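Local coordinates for protein catalase (Bacillus pumilus, PDB 4QON) that probably breaks down hydrogen peroxide to water and oxygen at a buried haem, at residues V55-G60 and S96-P101. Sequence-based numbering, arbitrary orientation.
Sequences VVHARG and STVIHP. With HEM (protoporphyrin IX containing Fe), chain E; CAQ (catechol), chain G.
His57 and Ser96 meet on the distal side of the haem in the catalase beta-barrel fold, where the loops next to strands 60-69 and 88-96 come together. Hydrogen bonds hold both the ring and the backbone of His57: ND1 donates to Ser96 OG at 2.8 Å, only 6° out of the ring plane, while the backbone N of His57 donates to Val98 O (2.7 Å). Packing sandwiches the same ring. Pyrrole atom C2D of the haem lies over one face, and Val98 CG2 makes a CH-pi contact with the other, 3.8 Å from the ring centroid. CG of His57 sits anti to the carbonyl carbon (chi1 -65°), which lays the ring over the porphyrin and directs NE2 to catechol O4, 2.8 Å away. This is the position of the distal histidine known from haem catalases. A leucine here would probably leave Ser96 OG and catechol O4 without their nitrogen partners. Asn130 also bonds the catechol, and Val98 CG1 packs against its ring. Two waters bridge the loops: one accepts from Ala58 N, the other accepts from Arg59 N and donates to His100 O. Where strand pairing begins, Thr97 N reaches Arg59 O at 3.0 Å, tilted 25° from the carbonyl plane.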
loop_
_atom_site.group_PDB
_atom_site.type_symbol
_atom_site.label_atom_id
_atom_site.label_comp_id
_atom_site.label_asym_id
_atom_site.label_seq_id
_atom_site.Cartn_x
_atom_site.Cartn_y
_atom_site.Cartn_z
ATOM N N VAL A 55 3.173 -14.720 5.165
ATOM C CA VAL A 55 4.222 -14.688 6.185
ATOM C C VAL A 55 4.742 -16.090 6.592
ATOM O O VAL A 55 5.918 -16.265 6.915
ATOM C CB VAL A 55 3.805 -13.847 7.397
ATOM C CG1 VAL A 55 2.713 -14.504 8.219
ATOM C CG2 VAL A 55 5.004 -13.477 8.294
ATOM N N VAL A 56 3.840 -17.061 6.646
ATOM C CA VAL A 56 4.251 -18.445 6.659
ATOM C C VAL A 56 3.426 -19.196 5.627
ATOM O O VAL A 56 2.383 -18.705 5.169
ATOM C CB VAL A 56 4.064 -19.066 8.073
ATOM C CG1 VAL A 56 5.127 -18.519 8.995
ATOM C CG2 VAL A 56 2.689 -18.729 8.651
ATOM N N HIS A 57 3.828 -20.424 5.326
ATOM C CA HIS A 57 3.083 -21.238 4.314
ATOM C C HIS A 57 3.054 -20.585 2.921
ATOM O O HIS A 57 2.061 -20.694 2.180
ATOM C CB HIS A 57 1.652 -21.559 4.699
ATOM C CG HIS A 57 1.501 -22.440 5.915
ATOM N ND1 HIS A 57 1.130 -23.764 5.825
ATOM C CD2 HIS A 57 1.655 -22.186 7.229
ATOM C CE1 HIS A 57 1.062 -24.290 7.038
ATOM N NE2 HIS A 57 1.332 -23.341 7.917
ATOM N N ALA A 58 4.153 -19.952 2.566
ATOM C CA ALA A 58 4.261 -19.164 1.331
ATOM C C ALA A 58 4.269 -20.058 0.092
ATOM O O ALA A 58 3.733 -19.681 -0.949
ATOM C CB ALA A 58 5.485 -18.280 1.378
ATOM N N ARG A 59 4.884 -21.251 0.200
ATOM C CA ARG A 59 4.927 -22.246 -0.879
ATOM C C ARG A 59 3.715 -23.158 -0.755
ATOM O O ARG A 59 3.500 -23.783 0.284
ATOM C CB ARG A 59 6.245 -23.048 -0.890
ATOM C CG ARG A 59 6.175 -24.360 -1.673
ATOM C CD ARG A 59 6.022 -24.153 -3.161
ATOM N NE ARG A 59 7.320 -24.166 -3.820
ATOM C CZ ARG A 59 7.502 -24.050 -5.123
ATOM N NH1 ARG A 59 6.468 -23.863 -5.957
ATOM N NH2 ARG A 59 8.739 -24.107 -5.615
ATOM N N GLY A 60 2.928 -23.200 -1.836
ATOM C CA GLY A 60 1.740 -24.074 -1.872
ATOM C C GLY A 60 1.064 -24.172 -3.209
ATOM O O GLY A 60 1.517 -23.580 -4.206
ATOM N N SER A 96 0.354 -26.729 1.442
ATOM C CA SER A 96 1.582 -25.924 1.519
ATOM C C SER A 96 2.682 -26.529 2.386
ATOM O O SER A 96 2.397 -27.403 3.246
ATOM C CB SER A 96 1.168 -24.562 2.049
ATOM O OG SER A 96 0.471 -24.643 3.292
ATOM N N THR A 97 3.920 -26.014 2.233
ATOM C CA THR A 97 4.925 -26.127 3.269
ATOM C C THR A 97 4.760 -25.004 4.275
ATOM O O THR A 97 3.731 -24.290 4.232
ATOM C CB THR A 97 6.341 -26.233 2.655
ATOM O OG1 THR A 97 6.690 -25.050 1.981
ATOM C CG2 THR A 97 6.418 -27.408 1.614
ATOM N N VAL A 98 5.743 -24.760 5.123
ATOM C CA VAL A 98 5.579 -23.700 6.130
ATOM C C VAL A 98 6.608 -22.567 6.126
ATOM O O VAL A 98 6.228 -21.389 6.086
ATOM C CB VAL A 98 5.539 -24.304 7.522
ATOM C CG1 VAL A 98 5.375 -23.188 8.543
ATOM C CG2 VAL A 98 4.391 -25.282 7.622
ATOM N N ILE A 99 7.889 -22.885 6.286
ATOM C CA ILE A 99 8.859 -21.936 6.717
ATOM C C ILE A 99 9.561 -21.175 5.573
ATOM O O ILE A 99 9.691 -19.958 5.649
ATOM C CB ILE A 99 9.907 -22.576 7.591
ATOM C CG1 ILE A 99 9.272 -22.951 8.949
ATOM C CG2 ILE A 99 11.101 -21.672 7.774
ATOM C CD1 ILE A 99 8.794 -21.779 9.821
ATOM N N HIS A 100 9.952 -21.868 4.515
ATOM C CA HIS A 100 10.697 -21.166 3.439
ATOM C C HIS A 100 9.807 -20.420 2.469
ATOM O O HIS A 100 8.560 -20.619 2.455
ATOM C CB HIS A 100 11.655 -22.103 2.779
ATOM C CG HIS A 100 12.733 -22.546 3.710
ATOM N ND1 HIS A 100 13.938 -21.879 3.841
ATOM C CD2 HIS A 100 12.746 -23.537 4.626
ATOM C CE1 HIS A 100 14.685 -22.496 4.732
ATOM N NE2 HIS A 100 13.973 -23.491 5.242
ATOM N N PRO A 101 10.417 -19.522 1.635
ATOM C CA PRO A 101 9.578 -18.664 0.803
ATOM C C PRO A 101 8.937 -19.343 -0.376
ATOM O O PRO A 101 9.114 -20.561 -0.580
ATOM C CB PRO A 101 10.553 -17.512 0.371
ATOM C CG PRO A 101 11.656 -17.518 1.400
ATOM C CD PRO A 101 11.803 -19.007 1.707
HETATM C CHA HEM E . -1.213 -19.421 7.216
HETATM C CHB HEM E . -0.802 -17.338 11.523
HETATM C CHC HEM E . -1.093 -21.719 13.685
HETATM C CHD HEM E . -2.147 -23.685 9.370
HETATM C C1A HEM E . -1.067 -18.489 8.205
HETATM C C2A HEM E . -0.878 -17.075 7.972
HETATM C C3A HEM E . -0.762 -16.500 9.195
HETATM C C4A HEM E . -0.889 -17.541 10.170
HETATM C CMA HEM E . -0.600 -15.016 9.482
HETATM C CAA HEM E . -0.849 -16.374 6.620
HETATM C CBA HEM E . -2.302 -16.278 6.092
HETATM C CGA HEM E . -2.465 -15.450 4.816
HETATM O O1A HEM E . -3.512 -15.574 4.084
HETATM O O2A HEM E . -1.581 -14.623 4.512
HETATM C C1B HEM E . -0.837 -18.392 12.441
HETATM C C2B HEM E . -0.697 -18.170 13.859
HETATM C C3B HEM E . -0.758 -19.365 14.460
HETATM C C4B HEM E . -0.984 -20.366 13.399
HETATM C CMB HEM E . -0.494 -16.880 14.606
HETATM C CAB HEM E . -0.674 -19.631 15.914
HETATM C CBB HEM E . -0.603 -18.604 16.750
HETATM C C1C HEM E . -1.449 -22.631 12.711
HETATM C C2C HEM E . -1.975 -23.901 12.943
HETATM C C3C HEM E . -2.255 -24.448 11.709
HETATM C C4C HEM E . -1.954 -23.521 10.711
HETATM C CMC HEM E . -2.202 -24.598 14.260
HETATM C CAC HEM E . -2.948 -25.697 11.483
HETATM C CBC HEM E . -3.768 -26.033 12.469
HETATM C C1D HEM E . -1.927 -22.669 8.453
HETATM C C2D HEM E . -2.109 -22.892 7.027
HETATM C C3D HEM E . -1.827 -21.714 6.424
HETATM C C4D HEM E . -1.509 -20.753 7.489
HETATM C CMD HEM E . -2.484 -24.218 6.398
HETATM C CAD HEM E . -1.871 -21.438 4.945
HETATM C CBD HEM E . -3.310 -21.133 4.493
HETATM C CGD HEM E . -3.263 -20.925 2.989
HETATM O O1D HEM E . -3.176 -21.930 2.244
HETATM O O2D HEM E . -3.274 -19.769 2.513
HETATM N NA HEM E . -1.077 -18.767 9.560
HETATM N NB HEM E . -1.026 -19.721 12.234
HETATM N NC HEM E . -1.515 -22.404 11.367
HETATM N ND HEM E . -1.622 -21.373 8.678
HETATM FE FE HEM E . -1.315 -20.620 10.360
HETATM C C1 CAQ G . 5.034 -22.809 12.069
HETATM C C2 CAQ G . 4.028 -21.968 11.662
HETATM C C3 CAQ G . 2.878 -22.486 11.108
HETATM O O3 CAQ G . 1.831 -21.712 10.706
HETATM C C4 CAQ G . 2.760 -23.959 10.967
HETATM O O4 CAQ G . 1.613 -24.412 10.464
HETATM C C5 CAQ G . 3.769 -24.800 11.408
HETATM C C6 CAQ G . 4.905 -24.201 11.940
HETATM O O HOH W 1 6.573 -19.425 4.207
HETATM O O HOH W 2 6.147 -22.201 2.671
#